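Local coordinates for putative carboxynorspermidine decarboxylase protein (Sinorhizobium meliloti, PDB 3MT1) that probably catalyses the pyridoxal 5'-phosphate-dependent decarboxylation of carboxynorspermidine and carboxyspermidine, yielding norspermidine and spermidine in polyamine biosynthesis, at residues R25-A30 with P208-S213; F159-N164 with G178-R183; K168-F173 with S213-A218; I200-D205 with I227-G232. One frame throughout, in Å; residues are numbered along the deposited sequence.

Contact 1. Residues R25-A30 with P208-S213; sequences REKSGA and PVDAFS
Ser28 and Ser213 bring two helices of the beta/alpha barrel unusually close: their CA atoms lie 4.6 Å apart, with no hydrogen bond between 25-30 and 208-213. The last turn of helix 11-28 rests on the first turn of helix 209-223, on the outside of the barrel. Ser213 CB presses on Lys27 CB at 3.4 Å, while Ser28 CB sits over the backbone of Ser213, 3.8 Å from its O. Both hydroxyls turn back into their own helices. Ser213 OG, anti to its carbonyl carbon (chi1 -71°), donates to Val209 O at 2.9 Å; that oxygen also takes the Ser213 N-H, the two donors arriving from opposite faces of the carbonyl plane. An alanine here would probably leave Val209 O without its second donor and thin the packing against Lys27 CB. Ser28 OG bonds to Val24 O and accepts from Ala30 N, closing an ST turn round Gly29, which ends the helix with positive phi. At the exposed margin, Lys27 bends at chi2 and carries its amine away from the neighbouring helix. Asp210 OD1 is instead hydrogen-bonded to His23 NE2, one turn before Lys27. The opposite charges therefore stay apart, Lys27 NZ lying 5.3 Å from Asp210 OD1, and the nearest part of the lysine to that oxygen is its CG, at 4.0 Å.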
# COMPACT_ATOMS: atom_id res chain seq x y z
N ARG B 25 -27.67 2.27 19.28
CA ARG B 25 -28.79 1.99 18.39
C ARG B 25 -30.09 1.91 19.20
O ARG B 25 -31.14 2.39 18.77
CB ARG B 25 -28.57 0.66 17.67
CG ARG B 25 -27.33 0.62 16.84
CD ARG B 25 -27.06 -0.72 16.15
NE ARG B 25 -28.24 -1.40 15.66
CZ ARG B 25 -28.77 -2.47 16.25
NH1 ARG B 25 -28.19 -2.98 17.33
NH2 ARG B 25 -29.86 -3.04 15.76
N GLU B 26 -30.01 1.31 20.37
CA GLU B 26 -31.17 1.07 21.20
C GLU B 26 -31.70 2.42 21.78
O GLU B 26 -32.90 2.74 21.67
CB GLU B 26 -30.72 0.09 22.29
CG GLU B 26 -31.76 -0.40 23.27
CD GLU B 26 -31.09 -0.97 24.54
OE1 GLU B 26 -29.89 -1.35 24.46
OE2 GLU B 26 -31.75 -1.04 25.60
N LYS B 27 -30.78 3.22 22.33
CA LYS B 27 -31.10 4.49 22.98
C LYS B 27 -31.51 5.56 22.00
O LYS B 27 -32.38 6.38 22.30
CB LYS B 27 -29.89 5.01 23.76
CG LYS B 27 -29.46 4.17 24.94
CD LYS B 27 -30.63 3.76 25.81
CE LYS B 27 -30.14 3.22 27.12
NZ LYS B 27 -31.21 2.56 27.91
N SER B 28 -30.91 5.53 20.81
CA SER B 28 -31.06 6.59 19.83
C SER B 28 -32.10 6.25 18.81
O SER B 28 -32.75 7.14 18.30
CB SER B 28 -29.73 6.85 19.10
OG SER B 28 -29.26 5.67 18.45
N GLY B 29 -32.22 4.96 18.47
CA GLY B 29 -33.00 4.53 17.29
C GLY B 29 -32.27 4.83 15.99
O GLY B 29 -32.82 4.70 14.90
N ALA B 30 -31.01 5.24 16.10
CA ALA B 30 -30.19 5.49 14.93
C ALA B 30 -29.68 4.12 14.47
O ALA B 30 -29.64 3.17 15.27
CB ALA B 30 -29.05 6.43 15.25
N PRO B 208 -19.57 10.12 26.35
CA PRO B 208 -20.91 10.31 26.92
C PRO B 208 -21.94 9.73 25.98
O PRO B 208 -22.68 10.45 25.30
CB PRO B 208 -21.06 11.83 27.03
CG PRO B 208 -19.71 12.43 26.52
CD PRO B 208 -19.06 11.35 25.73
N VAL B 209 -21.97 8.40 25.95
CA VAL B 209 -22.76 7.63 25.02
C VAL B 209 -24.26 7.94 25.08
O VAL B 209 -24.97 7.87 24.07
CB VAL B 209 -22.44 6.12 25.21
CG1 VAL B 209 -23.40 5.23 24.46
CG2 VAL B 209 -21.02 5.83 24.71
N ASP B 210 -24.73 8.33 26.27
CA ASP B 210 -26.16 8.56 26.52
C ASP B 210 -26.58 9.98 26.20
O ASP B 210 -27.63 10.20 25.61
CB ASP B 210 -26.51 8.20 27.95
CG ASP B 210 -26.35 6.71 28.23
OD1 ASP B 210 -27.12 5.90 27.64
OD2 ASP B 210 -25.46 6.35 29.03
N ALA B 211 -25.76 10.94 26.59
CA ALA B 211 -25.89 12.28 26.06
C ALA B 211 -25.93 12.25 24.51
O ALA B 211 -26.82 12.81 23.88
CB ALA B 211 -24.73 13.15 26.57
N PHE B 212 -24.96 11.57 23.91
CA PHE B 212 -24.87 11.44 22.44
C PHE B 212 -26.09 10.77 21.77
O PHE B 212 -26.52 11.22 20.71
CB PHE B 212 -23.57 10.70 22.13
CG PHE B 212 -23.45 10.23 20.72
CD1 PHE B 212 -23.07 11.11 19.71
CD2 PHE B 212 -23.65 8.89 20.41
CE1 PHE B 212 -22.91 10.67 18.41
CE2 PHE B 212 -23.50 8.44 19.10
CZ PHE B 212 -23.12 9.34 18.10
N SER B 213 -26.60 9.70 22.39
CA SER B 213 -27.87 9.07 22.01
C SER B 213 -29.04 10.02 22.07
O SER B 213 -29.90 10.02 21.19
CB SER B 213 -28.19 7.89 22.93
OG SER B 213 -27.30 6.81 22.69

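Contact 2. Residues F159-N164 with G178-R183; sequences FMIHNN and GEIEER
The beta-alpha-beta unit made of strand 158-160, helix 170-190 and strand 193-195 is pinned here through Ile161 and Ile180, the helix packing against the outside of the barrel. The backbones stand well apart, with 8.5 Å between Ile161 CA and Ile180 CA, and side chains bridge the gap. Ile180 reaches in with an extended chain (chi2 172°) and sets its terminal methyl CD1 against the branch methyl CG2 of Ile161, 3.5 Å away. The two side chains run antiparallel past one another, and Ile180 CG1 lies 4.2 Å from Ile161 CG2. Ile161 also packs on Leu120 and Pro122, in the loop after the preceding strand. On the helix, the residue after Ile180 turns to a different neighbour: Glu181 forms a salt bridge with Arg222 of helix 209-223. Asn163 closes over Ile180 CD1 from the loop side. Its CG lies between the backbone N and the carbonyl carbon (chi1 44°), which directs the amide at the methyl with ND2 3.9 Å and OD1 4.1 Å from Ile180 CD1.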
# COMPACT_ATOMS: atom_id res chain seq x y z
N PHE B 159 -29.98 12.35 2.54
CA PHE B 159 -28.71 13.03 2.42
C PHE B 159 -27.64 12.27 3.16
O PHE B 159 -27.91 11.58 4.16
CB PHE B 159 -28.76 14.43 3.00
CG PHE B 159 -29.70 15.35 2.29
CD1 PHE B 159 -29.62 15.53 0.91
CD2 PHE B 159 -30.64 16.07 2.99
CE1 PHE B 159 -30.48 16.39 0.26
CE2 PHE B 159 -31.51 16.94 2.35
CZ PHE B 159 -31.43 17.10 0.98
N MSE B 160 -26.42 12.40 2.66
CA MSE B 160 -25.24 11.93 3.36
C MSE B 160 -24.42 13.16 3.73
O MSE B 160 -24.29 14.07 2.92
CB MSE B 160 -24.44 10.97 2.50
CG MSE B 160 -23.27 10.39 3.26
SE MSE B 160 -21.68 10.22 2.15
CE MSE B 160 -21.96 8.39 1.61
N ILE B 161 -23.89 13.18 4.95
CA ILE B 161 -23.00 14.23 5.44
C ILE B 161 -21.93 13.58 6.28
O ILE B 161 -22.23 12.92 7.26
CB ILE B 161 -23.74 15.28 6.33
CG1 ILE B 161 -24.56 16.25 5.48
CG2 ILE B 161 -22.77 16.08 7.17
CD1 ILE B 161 -26.00 15.79 5.29
N HIS B 162 -20.67 13.74 5.90
CA HIS B 162 -19.59 13.11 6.63
C HIS B 162 -18.48 14.15 6.79
O HIS B 162 -17.63 14.34 5.91
CB HIS B 162 -19.14 11.83 5.92
CG HIS B 162 -17.93 11.17 6.52
ND1 HIS B 162 -18.02 10.20 7.49
CD2 HIS B 162 -16.61 11.33 6.27
CE1 HIS B 162 -16.81 9.80 7.83
NE2 HIS B 162 -15.93 10.47 7.10
N ASN B 163 -18.56 14.87 7.91
CA ASN B 163 -17.56 15.87 8.27
C ASN B 163 -16.56 15.41 9.33
O ASN B 163 -15.35 15.68 9.21
CB ASN B 163 -18.23 17.18 8.70
CG ASN B 163 -19.40 16.94 9.62
OD1 ASN B 163 -19.98 15.86 9.62
ND2 ASN B 163 -19.77 17.96 10.40
N ASN B 164 -17.04 14.72 10.36
CA ASN B 164 -16.18 14.36 11.49
C ASN B 164 -15.02 13.47 11.09
O ASN B 164 -15.09 12.77 10.08
CB ASN B 164 -16.99 13.71 12.60
CG ASN B 164 -18.15 14.57 13.01
OD1 ASN B 164 -18.05 15.36 13.95
ND2 ASN B 164 -19.25 14.47 12.27
N GLY B 178 -24.80 21.02 14.87
CA GLY B 178 -25.48 22.30 14.96
C GLY B 178 -25.35 23.09 13.68
O GLY B 178 -26.34 23.61 13.18
N GLU B 179 -24.13 23.18 13.15
CA GLU B 179 -23.88 23.91 11.89
C GLU B 179 -24.50 23.22 10.68
O GLU B 179 -24.76 23.86 9.65
CB GLU B 179 -22.37 24.21 11.67
CG GLU B 179 -22.01 25.68 12.03
CD GLU B 179 -20.51 26.03 11.89
OE1 GLU B 179 -19.65 25.13 12.06
OE2 GLU B 179 -20.21 27.22 11.63
N ILE B 180 -24.76 21.92 10.82
CA ILE B 180 -25.49 21.14 9.81
C ILE B 180 -26.98 21.57 9.67
O ILE B 180 -27.49 21.73 8.56
CB ILE B 180 -25.36 19.64 10.11
CG1 ILE B 180 -23.95 19.17 9.73
CG2 ILE B 180 -26.45 18.82 9.39
CD1 ILE B 180 -23.61 17.73 10.15
N GLU B 181 -27.64 21.78 10.81
CA GLU B 181 -29.03 22.26 10.82
C GLU B 181 -29.19 23.63 10.16
O GLU B 181 -30.10 23.85 9.38
CB GLU B 181 -29.58 22.28 12.26
CG GLU B 181 -29.63 20.87 12.92
CD GLU B 181 -30.27 20.86 14.31
OE1 GLU B 181 -29.59 20.40 15.26
OE2 GLU B 181 -31.46 21.28 14.45
N GLU B 182 -28.26 24.53 10.45
CA GLU B 182 -28.30 25.90 9.96
C GLU B 182 -28.08 25.99 8.45
O GLU B 182 -28.68 26.85 7.80
CB GLU B 182 -27.26 26.73 10.70
CG GLU B 182 -27.26 26.44 12.20
CD GLU B 182 -26.63 27.55 13.03
OE1 GLU B 182 -25.38 27.70 13.01
OE2 GLU B 182 -27.39 28.26 13.72
N ARG B 183 -27.24 25.12 7.90
CA ARG B 183 -27.01 25.11 6.46
C ARG B 183 -28.06 24.33 5.67
O ARG B 183 -28.38 24.70 4.54
CB ARG B 183 -25.58 24.63 6.11
CG ARG B 183 -24.57 25.78 5.86
CD ARG B 183 -23.15 25.24 5.75
NE ARG B 183 -22.24 26.13 5.04
CZ ARG B 183 -21.60 27.18 5.58
NH1 ARG B 183 -21.77 27.49 6.87
NH2 ARG B 183 -20.79 27.92 4.83

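Contact 3. Residues K168-F173 with S213-A218; sequences KDFGLF and SARLRA
Carbon packing joins Phe170 to Arg215 and Phe173 to Leu216, with no hydrogen bond passing between 168-173 and 213-218. The Phe170 ring offers its edge: CZ lies 4.0 Å from Arg215 CB and CE1 4.1 Å from the same carbon, which sits near the ring plane. One turn deeper, Phe173 CZ approaches Leu216 CD2 obliquely at 4.3 Å, and its ring also meets Phe212 edge-to-face. Phe170 and Phe173 lie in the first turn of helix 170-190, where it leans on helix 209-223, the two being consecutive outer helices of the beta/alpha barrel. Charge adds a second link. Arg215 leaves its backbone with CG anti to N (chi1 178°), and the bend at chi2 turns the guanidinium away from the ring, so Phe170 meets only the base of the arginine; the two planes are 86° apart and do not stack. Its NE pairs with Asp174 and its NH2 with Glu181, salt bridges to two acids about two turns apart on helix 170-190. One capping bond holds the start of that helix: Asp169, at the N-cap, takes the N-H of Leu172 on OD2 through its anti lone pair, at 3.2 Å and an N-H...O angle of 142°.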
# COMPACT_ATOMS: atom_id res chain seq x y z
N LYS B 168 -13.33 12.70 18.92
CA LYS B 168 -13.26 11.95 20.15
C LYS B 168 -13.97 12.73 21.26
O LYS B 168 -14.03 12.28 22.40
CB LYS B 168 -11.77 11.74 20.47
CG LYS B 168 -11.39 10.70 21.55
CD LYS B 168 -9.89 10.36 21.48
CE LYS B 168 -9.64 9.35 20.35
NZ LYS B 168 -8.24 8.83 20.35
N ASP B 169 -14.54 13.88 20.90
CA ASP B 169 -15.17 14.78 21.87
C ASP B 169 -16.63 15.07 21.52
O ASP B 169 -16.94 15.51 20.40
CB ASP B 169 -14.40 16.08 21.96
CG ASP B 169 -14.84 16.94 23.10
OD1 ASP B 169 -14.33 16.75 24.22
OD2 ASP B 169 -15.69 17.83 22.86
N PHE B 170 -17.53 14.80 22.47
CA PHE B 170 -18.94 14.93 22.18
C PHE B 170 -19.33 16.37 21.91
O PHE B 170 -20.11 16.65 20.98
CB PHE B 170 -19.78 14.40 23.33
CG PHE B 170 -21.23 14.79 23.23
CD1 PHE B 170 -22.03 14.26 22.20
CD2 PHE B 170 -21.78 15.67 24.13
CE1 PHE B 170 -23.35 14.62 22.08
CE2 PHE B 170 -23.13 16.04 24.05
CZ PHE B 170 -23.92 15.50 23.01
N GLY B 171 -18.79 17.27 22.74
CA GLY B 171 -19.01 18.70 22.58
C GLY B 171 -18.77 19.16 21.15
O GLY B 171 -19.59 19.95 20.62
N LEU B 172 -17.68 18.68 20.53
CA LEU B 172 -17.32 19.09 19.17
C LEU B 172 -18.27 18.54 18.15
O LEU B 172 -18.69 19.27 17.25
CB LEU B 172 -15.88 18.70 18.80
CG LEU B 172 -15.55 18.86 17.30
CD1 LEU B 172 -15.52 20.33 16.86
CD2 LEU B 172 -14.23 18.17 16.95
N PHE B 173 -18.60 17.25 18.27
CA PHE B 173 -19.67 16.66 17.46
C PHE B 173 -20.96 17.46 17.61
O PHE B 173 -21.64 17.80 16.62
CB PHE B 173 -19.93 15.18 17.80
CG PHE B 173 -21.19 14.64 17.20
CD1 PHE B 173 -21.27 14.37 15.83
CD2 PHE B 173 -22.34 14.46 17.97
CE1 PHE B 173 -22.45 13.91 15.26
CE2 PHE B 173 -23.54 13.99 17.40
CZ PHE B 173 -23.58 13.72 16.05
N SER B 213 -26.60 9.70 22.39
CA SER B 213 -27.87 9.07 22.01
C SER B 213 -29.04 10.02 22.07
O SER B 213 -29.90 10.02 21.19
CB SER B 213 -28.19 7.89 22.93
OG SER B 213 -27.30 6.81 22.69
N ALA B 214 -29.07 10.84 23.13
CA ALA B 214 -30.14 11.80 23.36
C ALA B 214 -30.10 12.91 22.32
O ALA B 214 -31.13 13.41 21.88
CB ALA B 214 -30.03 12.37 24.75
N ARG B 215 -28.90 13.29 21.92
CA ARG B 215 -28.73 14.30 20.90
C ARG B 215 -29.14 13.75 19.53
O ARG B 215 -29.68 14.49 18.69
CB ARG B 215 -27.27 14.82 20.91
CG ARG B 215 -26.98 15.85 19.85
CD ARG B 215 -27.71 17.18 20.12
NE ARG B 215 -27.49 18.19 19.07
CZ ARG B 215 -28.34 18.43 18.07
NH1 ARG B 215 -29.46 17.72 17.96
NH2 ARG B 215 -28.08 19.36 17.18
N LEU B 216 -28.88 12.45 19.30
CA LEU B 216 -29.30 11.76 18.10
C LEU B 216 -30.83 11.71 18.04
O LEU B 216 -31.43 12.05 17.00
CB LEU B 216 -28.68 10.35 18.03
CG LEU B 216 -27.15 10.22 17.77
CD1 LEU B 216 -26.64 8.80 17.74
CD2 LEU B 216 -26.74 10.90 16.50
N ARG B 217 -31.47 11.35 19.15
CA ARG B 217 -32.93 11.33 19.24
C ARG B 217 -33.55 12.65 18.80
O ARG B 217 -34.50 12.67 18.01
CB ARG B 217 -33.39 10.98 20.66
CG ARG B 217 -33.61 9.49 20.92
CD ARG B 217 -34.99 9.18 21.52
NE ARG B 217 -35.14 7.74 21.74
CZ ARG B 217 -35.56 6.87 20.83
NH1 ARG B 217 -35.89 7.26 19.61
NH2 ARG B 217 -35.64 5.58 21.13
N ALA B 218 -33.01 13.75 19.32
CA ALA B 218 -33.59 15.08 19.11
C ALA B 218 -33.48 15.55 17.65
O ALA B 218 -34.38 16.20 17.11
CB ALA B 218 -32.97 16.08 20.06

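Contact 4. Residues I200-D205 with I227-G232; sequences IHFTGD and IYLEPG. With SO4 (sulfate ion), chain D.
Leu229 is the bump at the centre of this buried contact, its two methyls parted between Ile200 and Phe202. CD1 goes to the end of the Phe202 ring, 3.9 Å from CZ and 4.0 Å from CE2, while CD2 meets the terminal methyl Ile200 CD1 at 4.1 Å. The Ile200 side chain lies roughly perpendicular to that of Leu229, whereas Phe202 comes in facing Leu229, its CZ and CE2 corner against CD1. The phenyl end thus enters the notch between Leu229 and Pro231, whose CB lies 4.3 Å from Phe202 CZ; both neighbours approach the ring obliquely. The ring gets there because it is folded back over its own backbone (chi1 61°), swung toward 227-232 from the type I turn of His201 to Gly204. Around this cluster, Val24 of helix 11-28 touches both Phe202 and Leu229, Phe212 of helix 209-223 lies against Ile200 and the Phe202 ring, and Leu216 backs Leu229. Past Pro231 the apolar packing gives way to a polar pocket. Gly232 N donates to O3 of a sulfate ion at 3.1 Å with an N-H...O angle of 147°, and a CB on this glycine would clash with the ion. Gly199 N, Glu233 N and Tyr324 OH also bond to the sulfate, which probably comes from the crystallisation liquor. An anion held by backbone N-H groups of a glycine-rich loop and of the Gly232-Glu233 turn, at the C-terminal mouth of a beta/alpha barrel, is consistent with the cofactor-phosphate site of fold-type III pyridoxal 5'-phosphate decarboxylases, this protein's family.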
# COMPACT_ATOMS: atom_id res chain seq x y z
N ILE B 200 -16.62 9.50 14.21
CA ILE B 200 -17.11 9.84 15.56
C ILE B 200 -16.79 8.72 16.54
O ILE B 200 -17.35 7.62 16.43
CB ILE B 200 -18.69 10.10 15.62
CG1 ILE B 200 -19.21 10.89 14.42
CG2 ILE B 200 -19.11 10.78 16.96
CD1 ILE B 200 -20.72 10.69 14.16
N HIS B 201 -15.94 9.01 17.52
CA HIS B 201 -15.39 7.95 18.39
C HIS B 201 -16.23 7.69 19.63
O HIS B 201 -15.76 7.86 20.77
CB HIS B 201 -13.93 8.28 18.77
CG HIS B 201 -13.05 7.07 18.83
ND1 HIS B 201 -12.70 6.46 20.02
CD2 HIS B 201 -12.45 6.35 17.85
CE1 HIS B 201 -11.91 5.43 19.78
NE2 HIS B 201 -11.75 5.33 18.46
N PHE B 202 -17.49 7.29 19.40
CA PHE B 202 -18.44 7.06 20.49
C PHE B 202 -18.29 5.75 21.25
O PHE B 202 -18.92 5.56 22.29
CB PHE B 202 -19.88 7.28 20.06
CG PHE B 202 -20.33 6.38 18.97
CD1 PHE B 202 -20.94 5.16 19.27
CD2 PHE B 202 -20.17 6.75 17.64
CE1 PHE B 202 -21.37 4.32 18.27
CE2 PHE B 202 -20.59 5.90 16.62
CZ PHE B 202 -21.20 4.67 16.94
N THR B 203 -17.45 4.86 20.74
CA THR B 203 -17.09 3.61 21.41
C THR B 203 -15.85 3.76 22.32
O THR B 203 -15.40 2.79 22.94
CB THR B 203 -16.79 2.44 20.39
OG1 THR B 203 -15.74 2.83 19.49
CG2 THR B 203 -18.04 2.06 19.58
N GLY B 204 -15.28 4.96 22.39
CA GLY B 204 -14.15 5.16 23.27
C GLY B 204 -14.56 5.02 24.73
O GLY B 204 -15.72 5.25 25.10
N ASP B 205 -13.62 4.63 25.58
CA ASP B 205 -13.97 4.55 26.99
C ASP B 205 -14.23 6.00 27.44
O ASP B 205 -13.51 6.90 27.01
CB ASP B 205 -12.84 3.90 27.81
CG ASP B 205 -12.54 2.46 27.37
OD1 ASP B 205 -13.41 1.80 26.72
OD2 ASP B 205 -11.43 1.98 27.67
N ILE B 227 -31.77 8.19 11.21
CA ILE B 227 -30.35 8.47 11.24
C ILE B 227 -29.56 7.21 10.97
O ILE B 227 -29.87 6.13 11.49
CB ILE B 227 -29.91 9.15 12.56
CG1 ILE B 227 -30.49 10.56 12.66
CG2 ILE B 227 -28.36 9.26 12.63
CD1 ILE B 227 -30.18 11.22 13.98
N TYR B 228 -28.55 7.37 10.13
CA TYR B 228 -27.48 6.38 9.93
C TYR B 228 -26.15 6.89 10.47
O TYR B 228 -25.78 8.05 10.27
CB TYR B 228 -27.34 6.02 8.47
CG TYR B 228 -28.52 5.22 8.02
CD1 TYR B 228 -28.53 3.83 8.13
CD2 TYR B 228 -29.63 5.86 7.49
CE1 TYR B 228 -29.63 3.09 7.70
CE2 TYR B 228 -30.73 5.14 7.07
CZ TYR B 228 -30.73 3.76 7.18
OH TYR B 228 -31.87 3.08 6.77
N LEU B 229 -25.45 6.02 11.18
CA LEU B 229 -24.10 6.25 11.56
C LEU B 229 -23.27 5.30 10.71
O LEU B 229 -23.74 4.20 10.38
CB LEU B 229 -23.92 5.95 13.02
CG LEU B 229 -24.59 6.87 14.04
CD1 LEU B 229 -24.42 6.28 15.42
CD2 LEU B 229 -24.03 8.30 14.02
N GLU B 230 -22.06 5.73 10.34
CA GLU B 230 -21.14 4.89 9.55
C GLU B 230 -19.85 4.62 10.32
O GLU B 230 -18.77 5.04 9.91
CB GLU B 230 -20.77 5.59 8.26
CG GLU B 230 -21.84 5.67 7.21
CD GLU B 230 -21.44 6.61 6.05
OE1 GLU B 230 -20.23 6.68 5.69
OE2 GLU B 230 -22.34 7.30 5.50
N PRO B 231 -19.93 3.93 11.46
CA PRO B 231 -18.65 3.83 12.16
C PRO B 231 -17.62 2.92 11.48
O PRO B 231 -17.86 1.73 11.31
CB PRO B 231 -19.05 3.19 13.49
CG PRO B 231 -20.35 2.39 13.14
CD PRO B 231 -21.05 3.32 12.21
N GLY B 232 -16.47 3.48 11.13
CA GLY B 232 -15.32 2.67 10.71
C GLY B 232 -14.44 2.33 11.90
O GLY B 232 -14.64 1.33 12.60
S SO4 D . -14.00 6.29 10.16
O1 SO4 D . -13.31 7.53 10.45
O2 SO4 D . -13.10 5.16 10.25
O3 SO4 D . -15.04 6.18 11.19
O4 SO4 D . -14.65 6.33 8.84

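In the fold
From the N terminus, helix 11-28 leads into 25-30, the first half of contact 1, whose loop closes only at 208-213 after most of the barrel has been built. Contact 2 (159-164 with 178-183) lies wholly within that span and closes one beta-alpha-beta unit. Contact 3 opens at 168-173, before contact 2 has closed, and ends at 213-218, so it crosses contacts 1 and 2. Contact 4 opens at 200-205 and closes at 227-232, crossing contacts 1 and 3 but following contact 2 in series. Contacts 1 and 3 share Ser213; helix 209-223 thereby joins helices 11-28 and 170-190, with contact 4 beneath, at the barrel mouth.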